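6-phosphogluconate dehydratase (Shewanella oneidensis, PDB 2GP4) catalyses the dehydration of 6-phosphogluconate to 2-keto-3-deoxy-6-phosphogluconate, a step of the Entner-Doudoroff pathway, and is captured here without its iron-sulfur cluster. Local coordinates at residues S39-Y43 / R332-I337; F165-L171 / L191-V196; M325-A329 / P614-R619. All blocks are in the same frame, centred on the assembly; numbering follows the deposited sequence.

Contact 1. Residues S39-Y43 / R332-I337; sequences SREAY and RAAGII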
loop_
_atom_site.group_PDB
_atom_site.type_symbol
_atom_site.label_atom_id
_atom_site.label_comp_id
_atom_site.label_asym_id
_atom_site.label_seq_id
_atom_site.Cartn_x
_atom_site.Cartn_y
_atom_site.Cartn_z
ATOM N N SER A 39 5.568 -4.234 22.288
ATOM C CA SER A 39 4.267 -3.909 21.705
ATOM C C SER A 39 3.513 -5.148 21.233
ATOM O O SER A 39 2.312 -5.270 21.477
ATOM C CB SER A 39 4.427 -2.914 20.557
ATOM O OG SER A 39 5.334 -3.404 19.587
ATOM N N ARG A 40 4.209 -6.065 20.561
ATOM C CA ARG A 40 3.583 -7.306 20.100
ATOM C C ARG A 40 3.146 -8.207 21.260
ATOM O O ARG A 40 2.075 -8.817 21.202
ATOM C CB ARG A 40 4.498 -8.066 19.127
ATOM C CG ARG A 40 3.911 -9.341 18.545
ATOM C CD ARG A 40 2.660 -9.096 17.706
ATOM N NE ARG A 40 2.227 -10.324 17.034
ATOM C CZ ARG A 40 1.103 -10.458 16.331
ATOM N NH1 ARG A 40 0.258 -9.444 16.182
ATOM N NH2 ARG A 40 0.818 -11.626 15.767
ATOM N N GLU A 41 3.967 -8.280 22.309
ATOM C CA GLU A 41 3.608 -9.052 23.503
ATOM C C GLU A 41 2.354 -8.504 24.180
ATOM O O GLU A 41 1.514 -9.274 24.652
ATOM C CB GLU A 41 4.778 -9.137 24.495
ATOM C CG GLU A 41 5.732 -10.299 24.203
ATOM C CD GLU A 41 7.097 -10.181 24.896
ATOM O OE1 GLU A 41 7.405 -9.114 25.481
ATOM O OE2 GLU A 41 7.871 -11.168 24.840
ATOM N N ALA A 42 2.221 -7.179 24.199
ATOM C CA ALA A 42 1.081 -6.523 24.836
ATOM C C ALA A 42 -0.197 -6.692 24.016
ATOM O O ALA A 42 -1.282 -6.892 24.576
ATOM C CB ALA A 42 1.375 -5.043 25.096
ATOM N N TYR A 43 -0.056 -6.621 22.693
ATOM C CA TYR A 43 -1.163 -6.865 21.785
ATOM C C TYR A 43 -1.726 -8.272 21.984
ATOM O O TYR A 43 -2.928 -8.439 22.206
ATOM C CB TYR A 43 -0.746 -6.639 20.323
ATOM C CG TYR A 43 -1.863 -6.883 19.330
ATOM C CD1 TYR A 43 -2.956 -6.019 19.259
ATOM C CD2 TYR A 43 -1.839 -7.990 18.481
ATOM C CE1 TYR A 43 -3.986 -6.235 18.361
ATOM C CE2 TYR A 43 -2.873 -8.216 17.569
ATOM C CZ TYR A 43 -3.942 -7.329 17.518
ATOM O OH TYR A 43 -4.973 -7.537 16.638
ATOM N N ARG A 332 1.095 -1.558 12.890
ATOM C CA ARG A 332 1.121 -0.866 14.179
ATOM C C ARG A 332 -0.066 -1.241 15.047
ATOM O O ARG A 332 0.086 -1.424 16.252
ATOM C CB ARG A 332 1.191 0.656 14.009
ATOM C CG ARG A 332 1.587 1.401 15.294
ATOM C CD ARG A 332 2.967 0.958 15.780
ATOM N NE ARG A 332 3.200 1.229 17.196
ATOM C CZ ARG A 332 2.858 0.407 18.187
ATOM N NH1 ARG A 332 2.242 -0.741 17.926
ATOM N NH2 ARG A 332 3.130 0.734 19.446
ATOM N N ALA A 333 -1.236 -1.366 14.423
ATOM C CA ALA A 333 -2.448 -1.795 15.115
ATOM C C ALA A 333 -2.241 -3.161 15.760
ATOM O O ALA A 333 -2.802 -3.443 16.815
ATOM C CB ALA A 333 -3.639 -1.824 14.152
ATOM N N ALA A 334 -1.415 -3.990 15.126
ATOM C CA ALA A 334 -1.149 -5.351 15.591
ATOM C C ALA A 334 0.111 -5.454 16.442
ATOM O O ALA A 334 0.628 -6.557 16.661
ATOM C CB ALA A 334 -1.069 -6.302 14.401
ATOM N N GLY A 335 0.605 -4.309 16.914
ATOM C CA GLY A 335 1.787 -4.266 17.776
ATOM C C GLY A 335 3.113 -4.424 17.050
ATOM O O GLY A 335 4.154 -4.640 17.683
ATOM N N ILE A 336 3.082 -4.302 15.724
ATOM C CA ILE A 336 4.267 -4.497 14.897
ATOM C C ILE A 336 4.774 -3.166 14.350
ATOM O O ILE A 336 4.029 -2.429 13.702
ATOM C CB ILE A 336 3.986 -5.500 13.750
ATOM C CG1 ILE A 336 3.537 -6.846 14.338
ATOM C CG2 ILE A 336 5.227 -5.692 12.881
ATOM C CD1 ILE A 336 2.609 -7.652 13.448
ATOM N N ILE A 337 6.042 -2.866 14.621
ATOM C CA ILE A 337 6.632 -1.584 14.242
ATOM C C ILE A 337 7.557 -1.729 13.035
ATOM O O ILE A 337 8.607 -2.367 13.126
ATOM C CB ILE A 337 7.391 -0.932 15.430
ATOM C CG1 ILE A 337 6.517 -0.942 16.695
ATOM C CG2 ILE A 337 7.863 0.483 15.055
ATOM C CD1 ILE A 337 7.163 -0.343 17.941
#

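Contact 2. Residues F165-L171 / L191-V196; sequences FDGALLL and LPMLFV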
loop_
_atom_site.group_PDB
_atom_site.type_symbol
_atom_site.label_atom_id
_atom_site.label_comp_id
_atom_site.label_asym_id
_atom_site.label_seq_id
_atom_site.Cartn_x
_atom_site.Cartn_y
_atom_site.Cartn_z
ATOM N N PHE A 165 -20.219 -12.110 17.985
ATOM C CA PHE A 165 -19.673 -12.778 16.825
ATOM C C PHE A 165 -18.528 -13.668 17.257
ATOM O O PHE A 165 -17.692 -13.272 18.065
ATOM C CB PHE A 165 -19.202 -11.754 15.788
ATOM C CG PHE A 165 -20.043 -10.513 15.739
ATOM C CD1 PHE A 165 -21.425 -10.592 15.570
ATOM C CD2 PHE A 165 -19.458 -9.263 15.860
ATOM C CE1 PHE A 165 -22.210 -9.440 15.533
ATOM C CE2 PHE A 165 -20.235 -8.105 15.815
ATOM C CZ PHE A 165 -21.613 -8.195 15.652
ATOM N N ASP A 166 -18.525 -14.884 16.727
ATOM C CA ASP A 166 -17.441 -15.827 16.948
ATOM C C ASP A 166 -16.394 -15.658 15.852
ATOM O O ASP A 166 -15.276 -16.148 15.965
ATOM C CB ASP A 166 -17.993 -17.247 16.974
ATOM C CG ASP A 166 -18.905 -17.484 18.163
ATOM O OD1 ASP A 166 -18.393 -17.869 19.237
ATOM O OD2 ASP A 166 -20.132 -17.279 18.024
ATOM N N GLY A 167 -16.782 -14.941 14.803
ATOM C CA GLY A 167 -15.910 -14.607 13.689
ATOM C C GLY A 167 -16.607 -13.596 12.804
ATOM O O GLY A 167 -17.754 -13.229 13.060
ATOM N N ALA A 168 -15.926 -13.150 11.755
ATOM C CA ALA A 168 -16.488 -12.131 10.881
ATOM C C ALA A 168 -16.053 -12.264 9.422
ATOM O O ALA A 168 -15.091 -12.965 9.100
ATOM C CB ALA A 168 -16.166 -10.734 11.419
ATOM N N LEU A 169 -16.801 -11.592 8.550
ATOM C CA LEU A 169 -16.483 -11.502 7.132
ATOM C C LEU A 169 -16.419 -10.038 6.705
ATOM O O LEU A 169 -17.265 -9.229 7.089
ATOM C CB LEU A 169 -17.510 -12.272 6.300
ATOM C CG LEU A 169 -17.545 -13.793 6.482
ATOM C CD1 LEU A 169 -18.764 -14.396 5.789
ATOM C CD2 LEU A 169 -16.273 -14.443 5.969
ATOM N N LEU A 170 -15.405 -9.701 5.917
ATOM C CA LEU A 170 -15.180 -8.321 5.506
ATOM C C LEU A 170 -15.295 -8.173 3.989
ATOM O O LEU A 170 -14.584 -8.841 3.239
ATOM C CB LEU A 170 -13.817 -7.828 6.015
ATOM C CG LEU A 170 -13.478 -8.062 7.496
ATOM C CD1 LEU A 170 -12.065 -7.612 7.832
ATOM C CD2 LEU A 170 -14.482 -7.375 8.419
ATOM N N LEU A 171 -16.204 -7.301 3.551
ATOM C CA LEU A 171 -16.480 -7.094 2.129
ATOM C C LEU A 171 -15.955 -5.733 1.664
ATOM O O LEU A 171 -16.662 -4.723 1.754
ATOM C CB LEU A 171 -17.990 -7.201 1.850
ATOM C CG LEU A 171 -18.864 -8.275 2.511
ATOM C CD1 LEU A 171 -20.316 -8.115 2.071
ATOM C CD2 LEU A 171 -18.383 -9.691 2.228
ATOM N N LEU A 191 -10.796 -12.586 17.151
ATOM C CA LEU A 191 -11.742 -13.256 16.265
ATOM C C LEU A 191 -11.048 -13.712 14.980
ATOM O O LEU A 191 -10.167 -13.016 14.477
ATOM C CB LEU A 191 -12.914 -12.327 15.917
ATOM C CG LEU A 191 -13.734 -11.644 17.020
ATOM C CD1 LEU A 191 -14.844 -10.809 16.399
ATOM C CD2 LEU A 191 -14.316 -12.644 18.026
ATOM N N PRO A 192 -11.423 -14.900 14.461
ATOM C CA PRO A 192 -11.020 -15.267 13.107
ATOM C C PRO A 192 -11.834 -14.479 12.091
ATOM O O PRO A 192 -13.028 -14.226 12.312
ATOM C CB PRO A 192 -11.385 -16.750 13.019
ATOM C CG PRO A 192 -12.494 -16.923 13.996
ATOM C CD PRO A 192 -12.211 -15.964 15.111
HETATM N N MSE A 193 -11.189 -14.081 10.998
HETATM C CA MSE A 193 -11.858 -13.324 9.951
HETATM C C MSE A 193 -11.271 -13.628 8.589
HETATM O O MSE A 193 -10.104 -14.003 8.472
HETATM C CB MSE A 193 -11.773 -11.821 10.222
HETATM C CG MSE A 193 -12.541 -11.357 11.449
HETATM SE SE MSE A 193 -12.276 -9.468 11.720
HETATM C CE MSE A 193 -12.892 -9.293 13.550
ATOM N N LEU A 194 -12.103 -13.471 7.564
ATOM C CA LEU A 194 -11.672 -13.580 6.180
ATOM C C LEU A 194 -12.177 -12.388 5.396
ATOM O O LEU A 194 -13.316 -11.949 5.590
ATOM C CB LEU A 194 -12.216 -14.858 5.536
ATOM C CG LEU A 194 -11.433 -16.160 5.689
ATOM C CD1 LEU A 194 -11.592 -16.768 7.079
ATOM C CD2 LEU A 194 -11.890 -17.141 4.628
ATOM N N PHE A 195 -11.322 -11.867 4.519
ATOM C CA PHE A 195 -11.742 -10.893 3.526
ATOM C C PHE A 195 -12.407 -11.624 2.358
ATOM O O PHE A 195 -11.925 -12.670 1.912
ATOM C CB PHE A 195 -10.551 -10.064 3.042
ATOM C CG PHE A 195 -10.162 -8.946 3.979
ATOM C CD1 PHE A 195 -9.357 -9.194 5.088
ATOM C CD2 PHE A 195 -10.595 -7.640 3.743
ATOM C CE1 PHE A 195 -8.992 -8.161 5.949
ATOM C CE2 PHE A 195 -10.232 -6.601 4.600
ATOM C CZ PHE A 195 -9.430 -6.862 5.705
ATOM N N VAL A 196 -13.527 -11.080 1.888
ATOM C CA VAL A 196 -14.292 -11.671 0.799
ATOM C C VAL A 196 -14.341 -10.684 -0.374
ATOM O O VAL A 196 -15.136 -9.743 -0.368
ATOM C CB VAL A 196 -15.722 -12.067 1.250
ATOM C CG1 VAL A 196 -16.449 -12.816 0.149
ATOM C CG2 VAL A 196 -15.682 -12.915 2.513
#

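Contact 3. Residues M325-A329 / P614-R619; sequences MHIVA and PETGAR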
loop_
_atom_site.group_PDB
_atom_site.type_symbol
_atom_site.label_atom_id
_atom_site.label_comp_id
_atom_site.label_asym_id
_atom_site.label_seq_id
_atom_site.Cartn_x
_atom_site.Cartn_y
_atom_site.Cartn_z
HETATM N N MSE A 325 2.313 3.479 3.648
HETATM C CA MSE A 325 1.674 4.058 4.831
HETATM C C MSE A 325 0.662 3.108 5.476
HETATM O O MSE A 325 0.610 2.981 6.703
HETATM C CB MSE A 325 0.987 5.381 4.482
HETATM C CG MSE A 325 1.908 6.580 4.386
HETATM SE SE MSE A 325 0.905 8.171 3.829
HETATM C CE MSE A 325 0.436 7.562 2.025
ATOM N N HIS A 326 -0.133 2.445 4.638
ATOM C CA HIS A 326 -1.192 1.549 5.101
ATOM C C HIS A 326 -0.662 0.257 5.708
ATOM O O HIS A 326 -1.238 -0.259 6.668
ATOM C CB HIS A 326 -2.177 1.227 3.967
ATOM C CG HIS A 326 -2.771 2.435 3.314
ATOM N ND1 HIS A 326 -3.146 3.557 4.020
ATOM C CD2 HIS A 326 -3.073 2.688 2.018
ATOM C CE1 HIS A 326 -3.635 4.457 3.187
ATOM N NE2 HIS A 326 -3.608 3.952 1.967
ATOM N N ILE A 327 0.421 -0.269 5.143
ATOM C CA ILE A 327 1.073 -1.462 5.689
ATOM C C ILE A 327 1.589 -1.154 7.092
ATOM O O ILE A 327 1.429 -1.959 8.006
ATOM C CB ILE A 327 2.240 -1.954 4.781
ATOM C CG1 ILE A 327 1.701 -2.532 3.463
ATOM C CG2 ILE A 327 3.146 -2.973 5.522
ATOM C CD1 ILE A 327 2.792 -2.994 2.487
ATOM N N VAL A 328 2.195 0.020 7.247
ATOM C CA VAL A 328 2.752 0.477 8.523
ATOM C C VAL A 328 1.645 0.738 9.558
ATOM O O VAL A 328 1.804 0.412 10.739
ATOM C CB VAL A 328 3.644 1.741 8.319
ATOM C CG1 VAL A 328 4.035 2.381 9.646
ATOM C CG2 VAL A 328 4.877 1.384 7.532
ATOM N N ALA A 329 0.530 1.314 9.107
ATOM C CA ALA A 329 -0.625 1.559 9.970
ATOM C C ALA A 329 -1.318 0.264 10.391
ATOM O O ALA A 329 -1.744 0.124 11.544
ATOM C CB ALA A 329 -1.611 2.490 9.294
ATOM N N PRO A 614 3.796 10.053 7.851
ATOM C CA PRO A 614 3.707 8.962 6.872
ATOM C C PRO A 614 4.477 7.688 7.260
ATOM O O PRO A 614 3.961 6.580 7.077
ATOM C CB PRO A 614 4.298 9.590 5.609
ATOM C CG PRO A 614 3.944 11.038 5.737
ATOM C CD PRO A 614 4.019 11.359 7.198
ATOM N N GLU A 615 5.682 7.843 7.805
ATOM C CA GLU A 615 6.515 6.700 8.202
ATOM C C GLU A 615 5.907 5.909 9.370
ATOM O O GLU A 615 6.228 4.730 9.559
ATOM C CB GLU A 615 7.943 7.162 8.526
ATOM C CG GLU A 615 8.879 6.075 9.049
ATOM C CD GLU A 615 10.349 6.453 8.980
ATOM O OE1 GLU A 615 10.685 7.642 9.187
ATOM O OE2 GLU A 615 11.174 5.549 8.730
ATOM N N THR A 616 5.046 6.567 10.151
ATOM C CA THR A 616 4.343 5.918 11.261
ATOM C C THR A 616 2.912 5.572 10.861
ATOM O O THR A 616 2.097 5.191 11.708
ATOM C CB THR A 616 4.347 6.772 12.565
ATOM O OG1 THR A 616 3.858 8.090 12.290
ATOM C CG2 THR A 616 5.762 6.860 13.159
ATOM N N GLY A 617 2.621 5.712 9.566
ATOM C CA GLY A 617 1.361 5.263 8.985
ATOM C C GLY A 617 0.291 6.323 8.814
ATOM O O GLY A 617 -0.823 6.012 8.390
ATOM N N ALA A 618 0.628 7.573 9.131
ATOM C CA ALA A 618 -0.344 8.679 9.168
ATOM C C ALA A 618 -1.611 8.309 9.949
ATOM O O ALA A 618 -2.742 8.467 9.463
ATOM C CB ALA A 618 -0.677 9.165 7.759
ATOM N N ARG A 619 -1.396 7.809 11.163
ATOM C CA ARG A 619 -2.463 7.342 12.045
ATOM C C ARG A 619 -3.021 8.504 12.845
ATOM O O ARG A 619 -2.299 9.447 13.158
ATOM C CB ARG A 619 -1.930 6.311 13.046
ATOM C CG ARG A 619 -1.235 5.082 12.466
ATOM C CD ARG A 619 -0.932 4.065 13.569
ATOM N NE ARG A 619 -0.027 4.612 14.584
ATOM C CZ ARG A 619 -0.105 4.354 15.888
ATOM N NH1 ARG A 619 -1.053 3.560 16.366
ATOM N NH2 ARG A 619 0.767 4.901 16.720
#

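Contact 1. Residues S39-Y43 / R332-I337
Tyr43 lays one face of its ring over the backbone of Ala334. Ala334 CA stands over the centre of the ring, 3.8 Å from the centroid and 6° off the ring normal, as a CH-pi contact. The Tyr43 ring gets there because its CG lies anti to the backbone N (chi1 180°), which throws the ring across the end of the facing helix. Ala334 CB adds an apolar touch, 4.1 Å from Tyr43 CE2. The phenol OH is held by Leu186 O, which probably helps fix the tilt of the ring. With an alanine here in place of Tyr43, Ala334 CA would probably lose its aromatic cover and Leu186 O its hydroxyl partner. The surface that Tyr43 covers is a Schellman motif that ends helix 322-333. Gly335 is its C-prime residue, with positive phi, and Gly335 N bonds back to Arg332 O. The absence of a side chain also lets the two backbones close in: Gly335 CA lies 4.2 Å from Arg40 CA. A CB on Gly335 would come within 2.7 Å of Ser39 O, a clash. Arg40 grips the carbonyl just before this glycine. Arg40 NH1 donates to Ala334 O at 2.9 Å and 155°. The bond lies in the carbonyl plane, on a lone pair, and leaves from the edge of the guanidinium. Gly299 O is a second acceptor for NH1. Ile336 CD1 sits over one guanidinium face, 4.0 Å from Arg40 NH1, and the two side chains run alongside each other. Ser39 OG lies 2.6 Å from Gly335 O. Ser36 O is also within reach of the one hydroxyl proton, so which carbonyl receives it cannot be said. The Arg332 guanidinium approaches Ser39 CB and makes a salt bridge with Asp625.

Contact 2. Residues F165-L171 / L191-V196
Leu170 and Phe195 both carry CG beside the backbone N and anti to the carbonyl carbon, with chi1 at -49° and -80°. These torsions bring the Leu170 CD1 methyl over one face of the Phe195 ring. CD1 sits toward the rim of that face, 3.5 Å from Phe195 CZ, in a CH-pi contact. Leu170 CB adds to it near CD2 and CE2 of the ring. Ala168 and Met193, a selenomethionine, share this face of the sheet. Ala168 CB meets Met193 CG at 3.7 Å, and the extended Met193 chain carries SE on past the same methyl. Helix 179-186 covers this layer, with Ala185 against Leu170 and Met193, and Leu181 and Leu182 against Phe195. The other face holds Leu169 and Leu194, and helix 272-287 packs there. Leu169 CD2 reaches forward to Val196 CG2 at 3.8 Å. Leu171 CD2 lies alongside the same valine, 3.7 Å from Val196 CB. Between the faces the backbones pair in parallel. Ala168 N donates to Pro192 O at 3.1 Å. Leu170 N donates to Leu194 O, also at 3.1 Å. Val196 N donates to Leu170 O at 2.8 Å. The return bond from Leu194 N to Ala168 O is weak at 3.4 Å. Met193 CA-H also points to Ala168 O, so that oxygen has a further contact. Before the paired residues, Leu191 CD2 leans on Phe165 O, and Pro192 CD on Asp166 O. Strand 167-171 is the middle strand of a three-stranded mixed sheet, with 120-124 antiparallel on its other edge. With helix 179-186 as the connection, strands 167-171 and 193-195 form a beta-alpha-beta unit.

Contact 3. Residues M325-A329 / P614-R619
Met325, Val328 and Ala329 on helix 322-333 meet a 3-10 turn, residues 614-616, and the glycine that follows it. The contact joins the N-terminal and C-terminal family regions. No hydrogen bond crosses it. The backbone approach is a CA-H...O contact: Gly617 CA lies 3.3 Å from Met325 O, with 127° at the hydrogen. That oxygen also accepts the helix bond from Ala329 N. Gly617 has no side chain, and a CB there would clash with Ala329 N. Around this point side-chain carbons pack on apolar groups or on backbone carbonyls. Met325, a selenomethionine, runs alongside Pro614, with CG 4.0 Å from Pro614 CB as an apolar pair. Met325 CG also lies 3.4 Å from Pro614 O, which closes the turn by accepting Gly617 N. Val328 has CG1 anti to its backbone N (chi1 170°), and this methyl presses on Glu615 O at 3.2 Å. Polar groups have partners outside the two segments: Glu615 and Arg619 form salt bridges with Arg449 and Glu626, and Gly617 O accepts from Arg149. Beside that same oxygen, Ala329 CB sits 3.7 Å from Gly617 O and 4.1 Å from Arg619 CG.

All three contacts are mainly buried, but contact 3 lies nearest the centre of the chain, about 9 Å from it, against about 19 and 21 Å for contacts 1 and 2. Contacts 1 and 3 use successive parts of helix 322-333 and touch through Arg332 CG and Arg619 CZ, 3.5 Å apart. In both, a glycine lets backbones come close. Contact 1 adds side-chain hydrogen bonding to carbonyls at a helix end, whereas contact 3 relies on van der Waals and CA-H...O contacts. Contact 2 is sheet pairing with apolar layers. It is nested within the chain loop closed by contact 1 but touches neither of the others.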